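Local coordinates for OBG-type G domain-containing protein (Pyrococcus horikoshii, PDB 2E87), which is of unknown cellular role but binds GDP in its OBG-type G domain and is probably a GTP-binding protein of the NOG1 family, at residues T52-V57 with R103-L108; E110-R115 with R129-G134; R117-N120 with E124-E127. One frame throughout, in Å; residues are numbered along the deposited sequence.

Contact 1: T52-V57 with R103-L108; sequences TVSNVV and RIIREL
S54 OG, packed against the CG2 methyl of I105 at 3.6 Å, is a buried oxygen gripped from beyond the two segments: it hydrogen-bonds to E109 OE1 and forms a weak hydrogen bond with R58 NH1. E109 OE1 also takes a salt bridge from R106 NH1, so the hydroxyl sits at the border between a small charged network and the apolar interior. Serine suits the place because it is slim enough for two helices to pass closely while still answering the carboxylate. With OG trans to its own N (chi1 -176°), the hydroxyl is carried out to the I105 methyl. I105 makes most of the apolar contact, with both branches. CG2 faces S54, and the CG1 arm carries CD1 onward to V57 CG1, 3.4 Å away, the two side chains crossing at about a right angle. V57 is branched at CB and short, and it also touches L17 and A21, so it joins helix 14-30 to this contact. The CA atoms of S54 and I105 are 6.3 Å apart, and the axes of the two short segments approach to 9.7 Å at 162°. The nearly antiparallel pairing is that of a helical bundle, here the NOG1-type N-terminal domain.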
# COMPACT_ATOMS: atom_id res chain seq x y z
N THR A 52 35.63 -1.22 7.88
CA THR A 52 35.04 -0.34 6.89
C THR A 52 34.09 -1.14 5.99
O THR A 52 32.99 -0.68 5.68
CB THR A 52 36.13 0.36 6.04
OG1 THR A 52 37.08 0.98 6.91
CG2 THR A 52 35.51 1.44 5.15
N VAL A 53 34.49 -2.33 5.57
CA VAL A 53 33.61 -3.14 4.73
C VAL A 53 32.37 -3.46 5.53
O VAL A 53 31.26 -3.34 5.04
CB VAL A 53 34.25 -4.46 4.30
CG1 VAL A 53 33.19 -5.40 3.68
CG2 VAL A 53 35.36 -4.19 3.30
N SER A 54 32.57 -3.86 6.77
CA SER A 54 31.44 -4.21 7.62
C SER A 54 30.46 -3.05 7.80
O SER A 54 29.25 -3.24 7.69
CB SER A 54 31.93 -4.68 8.99
OG SER A 54 30.84 -5.10 9.78
N ASN A 55 30.99 -1.86 8.05
CA ASN A 55 30.13 -0.70 8.25
C ASN A 55 29.42 -0.19 7.03
O ASN A 55 28.26 0.21 7.11
CB ASN A 55 30.91 0.45 8.87
CG ASN A 55 30.91 0.39 10.36
OD1 ASN A 55 31.64 -0.40 10.96
ND2 ASN A 55 30.06 1.21 10.99
N VAL A 56 30.11 -0.19 5.91
CA VAL A 56 29.49 0.30 4.69
C VAL A 56 28.35 -0.61 4.27
O VAL A 56 27.29 -0.14 3.90
CB VAL A 56 30.55 0.42 3.58
CG1 VAL A 56 29.88 0.65 2.23
CG2 VAL A 56 31.46 1.58 3.90
N VAL A 57 28.57 -1.92 4.35
CA VAL A 57 27.53 -2.86 3.97
C VAL A 57 26.35 -2.77 4.93
O VAL A 57 25.20 -2.66 4.50
CB VAL A 57 28.05 -4.31 3.97
CG1 VAL A 57 26.88 -5.27 3.85
CG2 VAL A 57 29.02 -4.51 2.83
N ARG A 103 23.20 -9.16 10.36
CA ARG A 103 23.59 -9.88 11.57
C ARG A 103 24.84 -10.73 11.38
O ARG A 103 25.76 -10.67 12.19
CB ARG A 103 22.41 -10.74 12.06
CG ARG A 103 22.16 -10.70 13.56
CD ARG A 103 20.66 -10.51 13.90
NE ARG A 103 19.78 -11.33 13.07
CZ ARG A 103 19.86 -12.65 12.94
NH1 ARG A 103 20.81 -13.33 13.57
NH2 ARG A 103 19.01 -13.30 12.15
N ILE A 104 24.90 -11.53 10.32
CA ILE A 104 26.06 -12.38 10.09
C ILE A 104 27.33 -11.56 9.81
O ILE A 104 28.44 -11.95 10.19
CB ILE A 104 25.85 -13.29 8.89
CG1 ILE A 104 24.40 -13.76 8.86
CG2 ILE A 104 26.79 -14.48 8.99
CD1 ILE A 104 23.92 -14.37 10.18
N ILE A 105 27.17 -10.42 9.14
CA ILE A 105 28.31 -9.58 8.81
C ILE A 105 28.91 -8.93 10.05
O ILE A 105 30.12 -8.78 10.16
CB ILE A 105 27.91 -8.51 7.78
CG1 ILE A 105 27.78 -9.19 6.41
CG2 ILE A 105 28.92 -7.39 7.74
CD1 ILE A 105 27.16 -8.33 5.36
N ARG A 106 28.04 -8.55 10.99
CA ARG A 106 28.48 -7.95 12.24
C ARG A 106 29.28 -9.01 13.01
O ARG A 106 30.34 -8.74 13.56
CB ARG A 106 27.27 -7.51 13.06
CG ARG A 106 27.64 -7.03 14.44
CD ARG A 106 28.56 -5.82 14.36
NE ARG A 106 29.52 -5.79 15.46
CZ ARG A 106 30.35 -4.78 15.70
NH1 ARG A 106 30.33 -3.70 14.92
NH2 ARG A 106 31.21 -4.86 16.71
N GLU A 107 28.74 -10.22 13.02
CA GLU A 107 29.38 -11.33 13.71
C GLU A 107 30.71 -11.66 13.04
O GLU A 107 31.71 -11.90 13.71
CB GLU A 107 28.44 -12.54 13.67
CG GLU A 107 28.92 -13.75 14.43
CD GLU A 107 28.05 -14.96 14.15
OE1 GLU A 107 26.81 -14.80 14.07
OE2 GLU A 107 28.60 -16.08 14.00
N LEU A 108 30.73 -11.68 11.71
CA LEU A 108 31.96 -11.99 11.01
C LEU A 108 33.01 -10.92 11.31
O LEU A 108 34.17 -11.23 11.52
CB LEU A 108 31.72 -12.10 9.50
CG LEU A 108 30.92 -13.34 9.09
CD1 LEU A 108 30.55 -13.26 7.60
CD2 LEU A 108 31.76 -14.58 9.38

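Contact 2: E110-R115 with R129-G134; sequences ERYVER and RRQFYG
Y112 points from helix 88-117 straight at Q131 and F132 of helix 122-142, the two arms of an antiparallel helical hairpin in the NOG1-type helical domain. Its CB starts beside F132 CD1, at 4.0 Å. At CG the ring begins to pass beneath the F132 CB methylene, which lies over one face in a CH-pi contact, 4.1 Å from the ring centroid and 21° off the normal. CD2 turns to F132 CD1 at 3.7 Å. Farther along the ring, CE1 meets Q131 CB at 3.8 Å, obliquely, so the aliphatic root of the glutamine extends the apolar cover. The tip differs: OH passes Q131 OE1 at 3.6 Å without a bond and is hydrogen-bonded to R135 NE. Tyrosine thus suits a site oily along the ring and polar at its end. Cut back to an alanine, the position is likely to leave R135 NE without its hydroxyl mate and open a gap beside F132 and Q131. Buried, all-hydrocarbon F132 has CG trans to its N (chi1 176°), which brings its ring obliquely up to that of Y112. The planes are inclined at 56°, centroids 5.8 Å apart, and Y112 CD2 lies at the F132 ring edge, near its plane.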
# COMPACT_ATOMS: atom_id res chain seq x y z
N GLU A 110 33.38 -8.93 13.99
CA GLU A 110 33.91 -9.12 15.32
C GLU A 110 34.83 -10.34 15.34
O GLU A 110 35.90 -10.31 15.94
CB GLU A 110 32.76 -9.28 16.31
CG GLU A 110 33.18 -9.71 17.69
CD GLU A 110 32.09 -9.48 18.73
OE1 GLU A 110 31.85 -8.31 19.10
OE2 GLU A 110 31.48 -10.48 19.16
N ARG A 111 34.42 -11.40 14.66
CA ARG A 111 35.23 -12.61 14.61
C ARG A 111 36.59 -12.38 13.94
O ARG A 111 37.62 -12.77 14.49
CB ARG A 111 34.47 -13.72 13.87
CG ARG A 111 35.37 -14.78 13.19
CD ARG A 111 35.36 -16.13 13.90
NE ARG A 111 34.01 -16.67 14.03
CZ ARG A 111 33.25 -17.04 13.00
NH1 ARG A 111 33.72 -16.94 11.76
NH2 ARG A 111 32.03 -17.50 13.21
N TYR A 112 36.61 -11.75 12.77
CA TYR A 112 37.86 -11.52 12.06
C TYR A 112 38.76 -10.43 12.64
O TYR A 112 39.98 -10.55 12.58
CB TYR A 112 37.57 -11.25 10.58
CG TYR A 112 37.34 -12.54 9.84
CD1 TYR A 112 38.41 -13.26 9.32
CD2 TYR A 112 36.07 -13.11 9.76
CE1 TYR A 112 38.24 -14.49 8.75
CE2 TYR A 112 35.88 -14.36 9.20
CZ TYR A 112 36.97 -15.05 8.70
OH TYR A 112 36.80 -16.30 8.17
N VAL A 113 38.18 -9.38 13.20
CA VAL A 113 39.00 -8.34 13.82
C VAL A 113 39.81 -8.99 14.95
O VAL A 113 41.00 -8.74 15.08
CB VAL A 113 38.15 -7.18 14.40
CG1 VAL A 113 38.98 -6.35 15.38
CG2 VAL A 113 37.65 -6.28 13.28
N GLU A 114 39.16 -9.83 15.76
CA GLU A 114 39.85 -10.51 16.86
C GLU A 114 41.00 -11.37 16.36
O GLU A 114 42.11 -11.25 16.86
CB GLU A 114 38.88 -11.38 17.67
CG GLU A 114 39.49 -11.97 18.95
CD GLU A 114 39.86 -13.46 18.84
OE1 GLU A 114 40.23 -13.92 17.74
OE2 GLU A 114 39.78 -14.16 19.87
N ARG A 115 40.74 -12.24 15.39
CA ARG A 115 41.78 -13.10 14.85
C ARG A 115 42.97 -12.31 14.35
O ARG A 115 44.11 -12.68 14.61
CB ARG A 115 41.28 -13.96 13.69
CG ARG A 115 41.06 -15.42 14.04
CD ARG A 115 39.77 -15.54 14.78
NE ARG A 115 39.56 -16.86 15.38
CZ ARG A 115 38.39 -17.23 15.89
NH1 ARG A 115 37.38 -16.39 15.85
NH2 ARG A 115 38.23 -18.43 16.44
N ARG A 129 42.07 -11.18 6.25
CA ARG A 129 41.28 -10.11 5.63
C ARG A 129 40.66 -10.68 4.35
O ARG A 129 39.49 -10.44 4.04
CB ARG A 129 42.14 -8.90 5.22
CG ARG A 129 41.58 -8.26 3.93
CD ARG A 129 42.42 -7.16 3.31
NE ARG A 129 43.80 -7.55 3.04
CZ ARG A 129 44.18 -8.45 2.14
NH1 ARG A 129 43.29 -9.08 1.38
NH2 ARG A 129 45.47 -8.71 2.01
N ARG A 130 41.48 -11.41 3.60
CA ARG A 130 41.04 -11.99 2.35
C ARG A 130 39.83 -12.91 2.58
O ARG A 130 38.88 -12.91 1.81
CB ARG A 130 42.19 -12.75 1.71
CG ARG A 130 42.04 -12.95 0.21
CD ARG A 130 43.24 -13.71 -0.34
NE ARG A 130 44.49 -13.00 -0.12
CZ ARG A 130 45.60 -13.55 0.38
NH1 ARG A 130 45.62 -14.84 0.70
NH2 ARG A 130 46.69 -12.82 0.55
N GLN A 131 39.86 -13.68 3.67
CA GLN A 131 38.75 -14.57 3.97
C GLN A 131 37.49 -13.80 4.29
O GLN A 131 36.41 -14.17 3.83
CB GLN A 131 39.08 -15.48 5.16
CG GLN A 131 40.10 -16.56 4.88
CD GLN A 131 40.19 -17.54 6.04
OE1 GLN A 131 39.21 -18.21 6.37
NE2 GLN A 131 41.37 -17.62 6.66
N PHE A 132 37.62 -12.75 5.08
CA PHE A 132 36.48 -11.93 5.47
C PHE A 132 35.83 -11.35 4.21
O PHE A 132 34.62 -11.49 4.02
CB PHE A 132 36.93 -10.81 6.42
CG PHE A 132 35.85 -9.87 6.80
CD1 PHE A 132 34.88 -10.23 7.73
CD2 PHE A 132 35.76 -8.61 6.19
CE1 PHE A 132 33.84 -9.35 8.07
CE2 PHE A 132 34.74 -7.73 6.51
CZ PHE A 132 33.76 -8.10 7.45
N TYR A 133 36.63 -10.73 3.35
CA TYR A 133 36.11 -10.18 2.10
C TYR A 133 35.34 -11.29 1.38
O TYR A 133 34.19 -11.11 0.98
CB TYR A 133 37.26 -9.71 1.21
CG TYR A 133 37.69 -8.27 1.42
CD1 TYR A 133 37.85 -7.76 2.70
CD2 TYR A 133 37.96 -7.43 0.33
CE1 TYR A 133 38.27 -6.45 2.90
CE2 TYR A 133 38.38 -6.11 0.52
CZ TYR A 133 38.53 -5.63 1.81
OH TYR A 133 38.88 -4.33 2.03
N GLY A 134 35.97 -12.45 1.25
CA GLY A 134 35.34 -13.58 0.59
C GLY A 134 33.98 -13.90 1.18
O GLY A 134 33.00 -14.09 0.45

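Contact 3: R117-N120 with E124-E127; sequences RYSN and EIAE
S119 and E124 face each other across the tight turn of a helical hairpin, where helix 88-117 has ended and helix 122-142 is beginning. The chain leaves helical geometry at Y118, and S119 adopts an extended backbone that points its CB at the first turn of the next helix. Its OG is trans to the backbone N (chi1 -176°), which sets the hydroxyl in front of the E124 carboxylate. OG donates a hydrogen bond to E124 OE1, though the modelled separation of 2.4 Å is very short and the exact length is doubtful. The same OG is hydrogen-bonded to the backbone N of D121, two residues on, the pattern of an ST turn. One buried hydroxyl therefore serves both the backbone of the turn and a side chain of the helix, which a serine, small and able both to donate and to accept a hydrogen bond, does well.

The glutamate reaches back by a nearly straight chain: CB, CG and CD run out extended, and a final twist (chi3 69°) turns the carboxylate so that OE1 leads toward S119. The negative charge of the carboxylate sits near the start of a helix, where the backbone dipole would probably favour it.

I125 supplies the apolar side. With CG1 trans to its carbonyl carbon (chi1 -77°), the longer arm folds beside the serine rather than away from it. It touches V39, R43 and E46 of helix 38-67 as well, so this isoleucine seats the turn on a third helix; R43 NH1 adds weak hydrogen bonds to S119 O and N120 OD1. I125 CG1 rests 3.9 Å from S119 CB, and CD1 approaches S119 O at 4.2 Å.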
# COMPACT_ATOMS: atom_id res chain seq x y z
N ARG A 117 43.71 -8.96 15.01
CA ARG A 117 44.27 -8.21 16.12
C ARG A 117 45.20 -9.09 16.94
O ARG A 117 46.22 -8.64 17.45
CB ARG A 117 43.16 -7.69 17.03
CG ARG A 117 43.67 -7.08 18.33
CD ARG A 117 42.60 -7.06 19.41
NE ARG A 117 43.11 -6.52 20.66
CZ ARG A 117 42.45 -6.56 21.82
NH1 ARG A 117 41.25 -7.12 21.88
NH2 ARG A 117 42.99 -6.03 22.91
N TYR A 118 44.84 -10.36 17.05
CA TYR A 118 45.59 -11.31 17.86
C TYR A 118 46.68 -12.12 17.14
O TYR A 118 47.28 -13.03 17.72
CB TYR A 118 44.57 -12.23 18.54
CG TYR A 118 45.09 -12.95 19.74
CD1 TYR A 118 45.39 -12.25 20.91
CD2 TYR A 118 45.36 -14.32 19.69
CE1 TYR A 118 45.96 -12.90 22.01
CE2 TYR A 118 45.94 -14.98 20.78
CZ TYR A 118 46.24 -14.27 21.93
OH TYR A 118 46.84 -14.92 22.98
N SER A 119 46.95 -11.79 15.88
CA SER A 119 47.96 -12.53 15.10
C SER A 119 49.30 -11.80 14.97
O SER A 119 49.39 -10.60 15.23
CB SER A 119 47.41 -12.82 13.71
OG SER A 119 48.31 -13.61 12.96
N ASN A 120 50.33 -12.54 14.56
CA ASN A 120 51.66 -11.96 14.37
C ASN A 120 52.31 -12.52 13.11
O ASN A 120 53.47 -12.24 12.82
CB ASN A 120 52.59 -12.27 15.55
CG ASN A 120 52.17 -11.56 16.82
OD1 ASN A 120 52.04 -10.33 16.85
ND2 ASN A 120 51.95 -12.34 17.88
N GLU A 124 49.19 -14.84 7.71
CA GLU A 124 47.88 -15.07 8.29
C GLU A 124 47.05 -13.80 8.34
O GLU A 124 45.88 -13.80 7.99
CB GLU A 124 48.03 -15.63 9.69
CG GLU A 124 46.75 -16.07 10.31
CD GLU A 124 46.96 -16.57 11.71
OE1 GLU A 124 47.27 -15.74 12.60
OE2 GLU A 124 46.82 -17.78 11.93
N ILE A 125 47.67 -12.71 8.79
CA ILE A 125 46.97 -11.44 8.87
C ILE A 125 46.32 -11.14 7.52
O ILE A 125 45.14 -10.80 7.44
CB ILE A 125 47.95 -10.32 9.23
CG1 ILE A 125 48.24 -10.41 10.73
CG2 ILE A 125 47.40 -8.96 8.80
CD1 ILE A 125 49.38 -9.53 11.21
N ALA A 126 47.10 -11.30 6.46
CA ALA A 126 46.60 -11.05 5.12
C ALA A 126 45.49 -12.02 4.76
O ALA A 126 44.41 -11.60 4.35
CB ALA A 126 47.74 -11.18 4.12
N GLU A 127 45.76 -13.32 4.93
CA GLU A 127 44.78 -14.35 4.60
C GLU A 127 43.45 -14.15 5.31
O GLU A 127 42.39 -14.44 4.74
CB GLU A 127 45.35 -15.74 4.93
CG GLU A 127 46.47 -16.19 3.97
CD GLU A 127 47.25 -17.41 4.44
OE1 GLU A 127 47.87 -18.09 3.59
OE2 GLU A 127 47.26 -17.70 5.67

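From the N terminus, helix 38-67 comes first; contact 1 brings it against helix 88-117 and closes a mostly helical excursion that includes helix 76-86. Contact 2 opens only after that loop has closed, so the two stand in series, and it ties helix 88-117 to the returning helix 122-142. Contact 3 is nested inside the loop of contact 2, at the turn of that hairpin, with centres about 9 Å apart. Contacts 1 and 2 share helix 88-117 and touch directly, V53 and S54 meeting F132, and V53 also Y133, so three helices are joined side by side. All three lie in the helical domain, away from the GDP site.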